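Long-range contact in uncharacterized protein (Chaetomium thermophilum, PDB 3LPZ), which probably acts in the Get pathway of tail-anchored protein biogenesis, as a Get4-family alpha-solenoid that binds Get5: residues Y210-L224 against E235-S249. Numbering follows the deposited sequence. Where two conformers were deposited one is given.
Sequences YRIFTSALVEDNKGL and ELRIFPSLPLLNFIS
The Phe239 ring lies against Leu217, Val218 and Leu224. Leu217 CD2 sits over one face, 4.2 Å from the ring centroid, in a CH-pi contact. Val218 CG2 comes in at the edge, in the ring plane. Leu224 crosses the ring at about a right angle, its CD2 3.7 Å from Phe239 CD1. Leu217 CD2 also meets CD1 of Leu245 tip to tip. With chi1 at 166°, Tyr210 turns its ring off the helix so that the hydroxyl reaches residues 235-249. There Tyr210 OH accepts from Arg237 N at 2.9 Å, and it shares a short 2.5 Å hydrogen bond with Ser249 OG. The contact belongs to an alpha-solenoid. The axes of 210-220 and 243-249, parts of helices 203-220 and 243-256, come within 12.2 Å, and their directions differ by 150°. The link between them includes a two-stranded antiparallel hairpin, and from its strand 237-238 Arg237 points toward the first helix. Arg237 extends over that helix, and its NH1 donates to Thr214 OG1 at 3.0 Å. Ser215 CA and Glu235 CB lie on opposite faces of the guanidinium. A salt bridge from Arg237 NH2 to Glu235 OE1, 3.2 Å long, helps fix the rotation of the guanidinium. A leucine in place of Arg237 would probably leave the Glu235 carboxylate without this charge partner and Thr214 OG1 without its donor. Thr214 OG1 itself donates to Tyr210 O, one turn back.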
ATOM      1  N   TYR A 210       8.355 -12.408   1.474  1.00 18.81           N
ATOM      2  CA  TYR A 210       8.612 -13.654   2.174  1.00 19.20           C
ATOM      3  C   TYR A 210      10.109 -13.830   2.505  1.00 19.86           C
ATOM      4  O   TYR A 210      10.493 -14.160   3.634  1.00 19.29           O
ATOM      5  CB  TYR A 210       8.132 -14.803   1.301  1.00 19.58           C
ATOM      6  CG  TYR A 210       8.630 -16.140   1.763  1.00 21.15           C
ATOM      7  CD1 TYR A 210       8.003 -16.810   2.817  1.00 19.60           C
ATOM      8  CD2 TYR A 210       9.749 -16.737   1.150  1.00 24.49           C
ATOM      9  CE1 TYR A 210       8.478 -18.038   3.264  1.00 22.03           C
ATOM     10  CE2 TYR A 210      10.220 -17.976   1.592  1.00 25.83           C
ATOM     11  CZ  TYR A 210       9.571 -18.615   2.648  1.00 24.72           C
ATOM     12  OH  TYR A 210      10.040 -19.845   3.075  1.00 28.18           O
ATOM     13  N   ARG A 211      10.965 -13.572   1.527  1.00 20.74           N
ATOM     14  CA  ARG A 211      12.394 -13.755   1.759  1.00 22.22           C
ATOM     15  C   ARG A 211      12.898 -12.756   2.813  1.00 21.40           C
ATOM     16  O   ARG A 211      13.614 -13.131   3.740  1.00 22.85           O
ATOM     17  CB  ARG A 211      13.163 -13.622   0.442  1.00 23.03           C
ATOM     18  CG  ARG A 211      12.830 -14.775  -0.526  1.00 27.66           C
ATOM     19  CD  ARG A 211      13.807 -14.827  -1.683  1.00 35.36           C
ATOM     20  NE  ARG A 211      13.464 -13.903  -2.745  1.00 41.13           N
ATOM     21  CZ  ARG A 211      12.965 -14.281  -3.926  1.00 45.01           C
ATOM     22  NH1 ARG A 211      12.739 -15.570  -4.202  1.00 47.22           N
ATOM     23  NH2 ARG A 211      12.699 -13.369  -4.843  1.00 46.23           N
ATOM     24  N   ILE A 212      12.507 -11.500   2.689  1.00 20.63           N
ATOM     25  CA  ILE A 212      12.920 -10.486   3.681  1.00 20.18           C
ATOM     26  C   ILE A 212      12.428 -10.817   5.086  1.00 19.20           C
ATOM     27  O   ILE A 212      13.214 -10.746   6.066  1.00 18.47           O
ATOM     28  CB  ILE A 212      12.500  -9.053   3.263  1.00 20.16           C
ATOM     29  CG1 ILE A 212      13.202  -8.622   1.949  1.00 21.06           C
ATOM     30  CG2 ILE A 212      12.721  -8.028   4.402  1.00 19.93           C
ATOM     31  CD1 ILE A 212      14.772  -8.451   2.004  1.00 22.00           C
ATOM     32  N   PHE A 213      11.152 -11.175   5.212  1.00 18.31           N
ATOM     33  CA  PHE A 213      10.587 -11.398   6.549  1.00 19.00           C
ATOM     34  C   PHE A 213      11.294 -12.612   7.199  1.00 19.23           C
ATOM     35  O   PHE A 213      11.713 -12.557   8.366  1.00 19.14           O
ATOM     36  CB  PHE A 213       9.072 -11.658   6.466  1.00 18.56           C
ATOM     37  CG  PHE A 213       8.419 -11.839   7.794  1.00 18.65           C
ATOM     38  CD1 PHE A 213       8.426 -13.086   8.435  1.00 18.01           C
ATOM     39  CD2 PHE A 213       7.780 -10.754   8.423  1.00 18.06           C
ATOM     40  CE1 PHE A 213       7.805 -13.253   9.702  1.00 19.55           C
ATOM     41  CE2 PHE A 213       7.168 -10.908   9.669  1.00 19.32           C
ATOM     42  CZ  PHE A 213       7.184 -12.158  10.319  1.00 19.10           C
ATOM     43  N   THR A 214      11.378 -13.713   6.454  1.00 18.74           N
ATOM     44  CA  THR A 214      12.017 -14.906   6.990  1.00 19.68           C
ATOM     45  C   THR A 214      13.525 -14.746   7.238  1.00 19.79           C
ATOM     46  O   THR A 214      14.027 -15.341   8.174  1.00 19.62           O
ATOM     47  CB  THR A 214      11.701 -16.185   6.176  1.00 19.82           C
ATOM     48  OG1 THR A 214      12.186 -16.054   4.824  1.00 19.97           O
ATOM     49  CG2 THR A 214      10.180 -16.447   6.196  1.00 20.27           C
ATOM     50  N   SER A 215      14.233 -13.947   6.424  1.00 20.18           N
ATOM     51  CA  SER A 215      15.646 -13.649   6.741  1.00 21.48           C
ATOM     52  C   SER A 215      15.743 -12.884   8.051  1.00 21.04           C
ATOM     53  O   SER A 215      16.644 -13.140   8.823  1.00 20.86           O
ATOM     54  CB  SER A 215      16.338 -12.825   5.653  1.00 21.77           C
ATOM     55  OG  SER A 215      16.342 -13.610   4.493  1.00 28.02           O
ATOM     56  N   ALA A 216      14.813 -11.949   8.279  1.00 20.66           N
ATOM     57  CA  ALA A 216      14.812 -11.153   9.508  1.00 21.28           C
ATOM     58  C   ALA A 216      14.567 -12.071  10.712  1.00 21.37           C
ATOM     59  O   ALA A 216      15.252 -11.977  11.746  1.00 21.38           O
ATOM     60  CB  ALA A 216      13.734 -10.009   9.434  1.00 20.54           C
ATOM     61  N   LEU A 217      13.593 -12.967  10.566  1.00 21.32           N
ATOM     62  CA  LEU A 217      13.262 -13.916  11.619  1.00 22.05           C
ATOM     63  C   LEU A 217      14.490 -14.753  12.026  1.00 22.52           C
ATOM     64  O   LEU A 217      14.772 -14.919  13.214  1.00 23.02           O
ATOM     65  CB  LEU A 217      12.101 -14.824  11.175  1.00 20.83           C
ATOM     66  CG  LEU A 217      11.601 -15.837  12.191  1.00 21.48           C
ATOM     67  CD1 LEU A 217      10.967 -15.144  13.397  1.00 22.57           C
ATOM     68  CD2 LEU A 217      10.565 -16.758  11.517  1.00 22.51           C
ATOM     69  N   VAL A 218      15.198 -15.296  11.041  1.00 23.19           N
ATOM     70  CA  VAL A 218      16.414 -16.081  11.303  1.00 23.44           C
ATOM     71  C   VAL A 218      17.529 -15.255  11.945  1.00 24.62           C
ATOM     72  O   VAL A 218      18.135 -15.678  12.938  1.00 23.19           O
ATOM     73  CB  VAL A 218      16.963 -16.736   9.994  1.00 23.35           C
ATOM     74  CG1 VAL A 218      18.394 -17.313  10.184  1.00 23.69           C
ATOM     75  CG2 VAL A 218      15.995 -17.796   9.506  1.00 23.28           C
ATOM     76  N   GLU A 219      17.802 -14.076  11.399  1.00 25.83           N
ATOM     77  CA  GLU A 219      18.932 -13.312  11.911  0.50 27.25           C
ATOM     78  C   GLU A 219      18.674 -12.811  13.342  1.00 27.14           C
ATOM     79  O   GLU A 219      19.624 -12.683  14.124  1.00 27.38           O
ATOM     80  CB  GLU A 219      19.372 -12.205  10.924  0.50 27.79           C
ATOM     81  CG  GLU A 219      18.952 -10.811  11.276  0.50 30.54           C
ATOM     82  CD  GLU A 219      19.740 -10.243  12.431  0.50 34.97           C
ATOM     83  OE1 GLU A 219      20.969 -10.514  12.504  0.50 36.67           O
ATOM     84  OE2 GLU A 219      19.125  -9.546  13.279  0.50 35.99           O
ATOM     85  N   ASP A 220      17.402 -12.611  13.694  1.00 26.39           N
ATOM     86  CA  ASP A 220      16.978 -12.155  15.012  0.50 26.62           C
ATOM     87  C   ASP A 220      16.810 -13.313  16.012  1.00 26.74           C
ATOM     88  O   ASP A 220      16.714 -13.091  17.216  1.00 26.82           O
ATOM     89  CB  ASP A 220      15.645 -11.419  14.850  0.50 26.83           C
ATOM     90  CG  ASP A 220      15.253 -10.635  16.063  0.50 26.29           C
ATOM     91  OD1 ASP A 220      16.126  -9.941  16.608  0.50 23.70           O
ATOM     92  OD2 ASP A 220      14.061 -10.701  16.447  0.50 26.23           O
ATOM     93  N   ASN A 221      16.732 -14.544  15.500  1.00 25.12           N
ATOM     94  CA  ASN A 221      16.489 -15.713  16.328  1.00 24.59           C
ATOM     95  C   ASN A 221      17.436 -16.833  15.892  1.00 23.75           C
ATOM     96  O   ASN A 221      17.029 -17.776  15.235  1.00 23.67           O
ATOM     97  CB  ASN A 221      15.036 -16.181  16.182  1.00 24.28           C
ATOM     98  CG  ASN A 221      14.040 -15.122  16.609  1.00 26.63           C
ATOM     99  OD1 ASN A 221      13.665 -15.073  17.774  1.00 29.06           O
ATOM    100  ND2 ASN A 221      13.627 -14.251  15.677  1.00 25.79           N
ATOM    101  N   LYS A 222      18.706 -16.699  16.221  1.00 23.29           N
ATOM    102  CA  LYS A 222      19.715 -17.626  15.702  1.00 23.71           C
ATOM    103  C   LYS A 222      19.541 -19.039  16.218  1.00 22.51           C
ATOM    104  O   LYS A 222      20.022 -19.978  15.585  1.00 22.95           O
ATOM    105  CB  LYS A 222      21.138 -17.101  15.934  1.00 24.26           C
ATOM    106  CG  LYS A 222      21.478 -15.984  14.917  1.00 27.96           C
ATOM    107  CD  LYS A 222      22.718 -15.214  15.289  1.00 35.16           C
ATOM    108  CE  LYS A 222      22.989 -14.119  14.247  1.00 37.45           C
ATOM    109  NZ  LYS A 222      24.332 -13.552  14.504  1.00 41.68           N
ATOM    110  N   GLY A 223      18.799 -19.199  17.307  1.00 22.07           N
ATOM    111  CA  GLY A 223      18.497 -20.536  17.846  1.00 21.47           C
ATOM    112  C   GLY A 223      17.335 -21.267  17.161  1.00 21.61           C
ATOM    113  O   GLY A 223      17.156 -22.478  17.364  1.00 20.94           O
ATOM    114  N   LEU A 224      16.558 -20.539  16.345  1.00 20.60           N
ATOM    115  CA  LEU A 224      15.329 -21.062  15.773  1.00 20.11           C
ATOM    116  C   LEU A 224      15.620 -22.069  14.650  1.00 20.07           C
ATOM    117  O   LEU A 224      16.230 -21.707  13.638  1.00 19.72           O
ATOM    118  CB  LEU A 224      14.452 -19.898  15.236  1.00 20.58           C
ATOM    119  CG  LEU A 224      13.104 -20.254  14.565  1.00 21.91           C
ATOM    120  CD1 LEU A 224      12.122 -20.816  15.589  1.00 24.36           C
ATOM    121  CD2 LEU A 224      12.482 -19.029  13.907  1.00 21.40           C
ATOM    122  N   GLU A 235      15.532 -18.402  -1.822  1.00 48.40           N
ATOM    123  CA  GLU A 235      15.485 -18.915  -0.450  1.00 47.27           C
ATOM    124  C   GLU A 235      14.099 -19.473  -0.088  1.00 45.16           C
ATOM    125  O   GLU A 235      13.105 -18.759  -0.117  1.00 45.34           O
ATOM    126  CB  GLU A 235      15.864 -17.791   0.529  1.00 48.18           C
ATOM    127  CG  GLU A 235      17.189 -17.087   0.218  1.00 50.67           C
ATOM    128  CD  GLU A 235      17.044 -15.566   0.138  1.00 54.18           C
ATOM    129  OE1 GLU A 235      16.952 -14.888   1.201  1.00 55.23           O
ATOM    130  OE2 GLU A 235      17.028 -15.047  -1.002  1.00 55.46           O
ATOM    131  N   LEU A 236      14.035 -20.758   0.208  1.00 42.30           N
ATOM    132  CA  LEU A 236      12.805 -21.348   0.687  1.00 39.70           C
ATOM    133  C   LEU A 236      13.069 -21.985   2.044  1.00 37.34           C
ATOM    134  O   LEU A 236      13.777 -23.001   2.121  1.00 36.79           O
ATOM    135  CB  LEU A 236      12.261 -22.387  -0.287  1.00 40.23           C
ATOM    136  CG  LEU A 236      10.835 -22.732   0.148  1.00 42.29           C
ATOM    137  CD1 LEU A 236       9.818 -21.776  -0.514  1.00 42.30           C
ATOM    138  CD2 LEU A 236      10.495 -24.207  -0.106  1.00 44.59           C
ATOM    139  N   ARG A 237      12.497 -21.392   3.096  1.00 33.92           N
ATOM    140  CA  ARG A 237      12.805 -21.791   4.465  1.00 31.97           C
ATOM    141  C   ARG A 237      11.660 -22.552   5.125  1.00 30.67           C
ATOM    142  O   ARG A 237      10.475 -22.169   5.023  1.00 31.30           O
ATOM    143  CB  ARG A 237      13.254 -20.594   5.322  1.00 31.79           C
ATOM    144  CG  ARG A 237      14.438 -19.830   4.722  1.00 33.72           C
ATOM    145  CD  ARG A 237      14.790 -18.627   5.550  1.00 36.01           C
ATOM    146  NE  ARG A 237      16.033 -18.017   5.087  1.00 37.38           N
ATOM    147  CZ  ARG A 237      16.094 -16.944   4.306  1.00 36.30           C
ATOM    148  NH1 ARG A 237      14.982 -16.317   3.903  1.00 31.99           N
ATOM    149  NH2 ARG A 237      17.277 -16.498   3.926  1.00 37.99           N
ATOM    150  N   ILE A 238      12.033 -23.639   5.790  1.00 27.54           N
ATOM    151  CA  ILE A 238      11.122 -24.438   6.581  1.00 25.55           C
ATOM    152  C   ILE A 238      11.485 -24.274   8.058  1.00 24.29           C
ATOM    153  O   ILE A 238      12.652 -24.418   8.449  1.00 23.12           O
ATOM    154  CB  ILE A 238      11.208 -25.938   6.153  1.00 25.89           C
ATOM    155  CG1 ILE A 238      10.753 -26.069   4.692  1.00 26.74           C
ATOM    156  CG2 ILE A 238      10.432 -26.873   7.137  1.00 25.93           C
ATOM    157  CD1 ILE A 238       9.199 -25.699   4.428  1.00 28.60           C
ATOM    158  N   PHE A 239      10.472 -23.970   8.865  1.00 23.20           N
ATOM    159  CA  PHE A 239      10.621 -23.823  10.315  1.00 22.57           C
ATOM    160  C   PHE A 239       9.773 -24.870  11.010  1.00 23.11           C
ATOM    161  O   PHE A 239       8.560 -24.693  11.119  1.00 23.54           O
ATOM    162  CB  PHE A 239      10.134 -22.431  10.752  1.00 21.37           C
ATOM    163  CG  PHE A 239      10.911 -21.312  10.147  1.00 20.91           C
ATOM    164  CD1 PHE A 239      12.088 -20.853  10.757  1.00 20.02           C
ATOM    165  CD2 PHE A 239      10.491 -20.718   8.961  1.00 19.08           C
ATOM    166  CE1 PHE A 239      12.829 -19.829  10.191  1.00 19.71           C
ATOM    167  CE2 PHE A 239      11.252 -19.671   8.370  1.00 18.86           C
ATOM    168  CZ  PHE A 239      12.400 -19.223   8.990  1.00 19.66           C
ATOM    169  N   PRO A 240      10.399 -25.936  11.529  1.00 24.07           N
ATOM    170  CA  PRO A 240       9.614 -27.009  12.160  1.00 24.71           C
ATOM    171  C   PRO A 240       8.687 -26.526  13.256  1.00 25.13           C
ATOM    172  O   PRO A 240       7.612 -27.105  13.425  1.00 26.56           O
ATOM    173  CB  PRO A 240      10.686 -27.945  12.723  1.00 25.63           C
ATOM    174  CG  PRO A 240      11.844 -27.755  11.762  1.00 25.95           C
ATOM    175  CD  PRO A 240      11.842 -26.247  11.523  1.00 23.85           C
ATOM    176  N   SER A 241       9.050 -25.467  13.979  1.00 24.37           N
ATOM    177  CA  SER A 241       8.194 -25.009  15.081  1.00 24.62           C
ATOM    178  C   SER A 241       7.099 -24.049  14.640  1.00 24.54           C
ATOM    179  O   SER A 241       6.318 -23.596  15.471  1.00 25.07           O
ATOM    180  CB  SER A 241       9.026 -24.326  16.160  1.00 24.37           C
ATOM    181  OG  SER A 241       9.607 -23.156  15.613  1.00 25.30           O
ATOM    182  N   LEU A 242       7.051 -23.705  13.350  1.00 24.21           N
ATOM    183  CA  LEU A 242       6.086 -22.704  12.869  1.00 23.81           C
ATOM    184  C   LEU A 242       5.335 -23.258  11.642  1.00 23.83           C
ATOM    185  O   LEU A 242       5.579 -22.836  10.509  1.00 22.88           O
ATOM    186  CB  LEU A 242       6.792 -21.379  12.570  1.00 24.11           C
ATOM    187  CG  LEU A 242       7.466 -20.647  13.753  1.00 24.06           C
ATOM    188  CD1 LEU A 242       8.387 -19.526  13.265  1.00 24.61           C
ATOM    189  CD2 LEU A 242       6.435 -20.096  14.755  1.00 25.81           C
ATOM    190  N   PRO A 243       4.434 -24.233  11.869  1.00 24.20           N
ATOM    191  CA  PRO A 243       3.730 -24.890  10.742  1.00 23.81           C
ATOM    192  C   PRO A 243       3.042 -23.946   9.723  1.00 23.33           C
ATOM    193  O   PRO A 243       3.023 -24.250   8.530  1.00 22.97           O
ATOM    194  CB  PRO A 243       2.672 -25.767  11.429  1.00 24.28           C
ATOM    195  CG  PRO A 243       2.788 -25.545  12.901  1.00 25.62           C
ATOM    196  CD  PRO A 243       4.092 -24.833  13.172  1.00 24.59           C
ATOM    197  N   LEU A 244       2.434 -22.851  10.174  1.00 22.49           N
ATOM    198  CA  LEU A 244       1.733 -21.970   9.234  1.00 22.23           C
ATOM    199  C   LEU A 244       2.691 -21.171   8.369  1.00 22.09           C
ATOM    200  O   LEU A 244       2.334 -20.693   7.291  1.00 22.34           O
ATOM    201  CB  LEU A 244       0.808 -20.993   9.963  1.00 22.58           C
ATOM    202  CG  LEU A 244      -0.548 -21.559  10.399  1.00 25.05           C
ATOM    203  CD1 LEU A 244      -1.368 -20.420  11.037  1.00 27.82           C
ATOM    204  CD2 LEU A 244      -1.286 -22.236   9.242  1.00 25.73           C
ATOM    205  N   LEU A 245       3.904 -20.965   8.853  1.00 21.67           N
ATOM    206  CA  LEU A 245       4.907 -20.334   7.999  1.00 21.62           C
ATOM    207  C   LEU A 245       5.298 -21.329   6.876  1.00 21.61           C
ATOM    208  O   LEU A 245       5.560 -20.945   5.715  1.00 21.36           O
ATOM    209  CB  LEU A 245       6.113 -19.930   8.835  1.00 21.78           C
ATOM    210  CG  LEU A 245       6.538 -18.473   8.707  1.00 24.36           C
ATOM    211  CD1 LEU A 245       7.753 -18.137   9.609  1.00 24.79           C
ATOM    212  CD2 LEU A 245       6.831 -18.140   7.247  1.00 26.90           C
ATOM    213  N   ASN A 246       5.341 -22.605   7.232  1.00 20.85           N
ATOM    214  CA  ASN A 246       5.580 -23.657   6.244  1.00 20.92           C
ATOM    215  C   ASN A 246       4.468 -23.742   5.227  1.00 21.43           C
ATOM    216  O   ASN A 246       4.730 -23.895   4.045  1.00 20.89           O
ATOM    217  CB  ASN A 246       5.787 -25.002   6.945  1.00 21.35           C
ATOM    218  CG  ASN A 246       6.962 -24.950   7.894  1.00 21.79           C
ATOM    219  OD1 ASN A 246       7.895 -24.170   7.674  1.00 21.76           O
ATOM    220  ND2 ASN A 246       6.922 -25.753   8.953  1.00 21.52           N
ATOM    221  N   PHE A 247       3.226 -23.587   5.684  1.00 21.61           N
ATOM    222  CA  PHE A 247       2.095 -23.467   4.785  1.00 21.51           C
ATOM    223  C   PHE A 247       2.290 -22.330   3.769  1.00 21.14           C
ATOM    224  O   PHE A 247       2.093 -22.513   2.555  1.00 20.65           O
ATOM    225  CB  PHE A 247       0.821 -23.195   5.596  1.00 22.04           C
ATOM    226  CG  PHE A 247      -0.368 -22.881   4.747  1.00 22.58           C
ATOM    227  CD1 PHE A 247      -1.088 -23.906   4.131  1.00 23.75           C
ATOM    228  CD2 PHE A 247      -0.774 -21.560   4.560  1.00 22.91           C
ATOM    229  CE1 PHE A 247      -2.224 -23.617   3.338  1.00 25.34           C
ATOM    230  CE2 PHE A 247      -1.887 -21.258   3.762  1.00 24.50           C
ATOM    231  CZ  PHE A 247      -2.615 -22.292   3.151  1.00 25.15           C
ATOM    232  N   ILE A 248       2.653 -21.153   4.273  1.00 20.77           N
ATOM    233  CA  ILE A 248       2.961 -20.010   3.411  1.00 20.99           C
ATOM    234  C   ILE A 248       4.100 -20.305   2.414  1.00 21.94           C
ATOM    235  O   ILE A 248       3.949 -20.020   1.223  1.00 21.76           O
ATOM    236  CB  ILE A 248       3.307 -18.741   4.226  1.00 21.09           C
ATOM    237  CG1 ILE A 248       2.096 -18.275   5.050  1.00 20.36           C
ATOM    238  CG2 ILE A 248       3.847 -17.625   3.293  1.00 20.14           C
ATOM    239  CD1 ILE A 248       2.504 -17.267   6.167  1.00 23.39           C
ATOM    240  N   SER A 249       5.219 -20.858   2.893  1.00 22.18           N
ATOM    241  CA  SER A 249       6.337 -21.211   1.992  1.00 23.25           C
ATOM    242  C   SER A 249       5.898 -22.148   0.880  1.00 22.84           C
ATOM    243  O   SER A 249       6.258 -21.931  -0.255  1.00 22.57           O
ATOM    244  CB  SER A 249       7.497 -21.892   2.729  1.00 23.10           C
ATOM    245  OG  SER A 249       7.961 -21.102   3.794  1.00 26.03           O
TER
HETATM  246  O   HOH W   1      11.319 -17.606  -2.245  1.00 44.67           O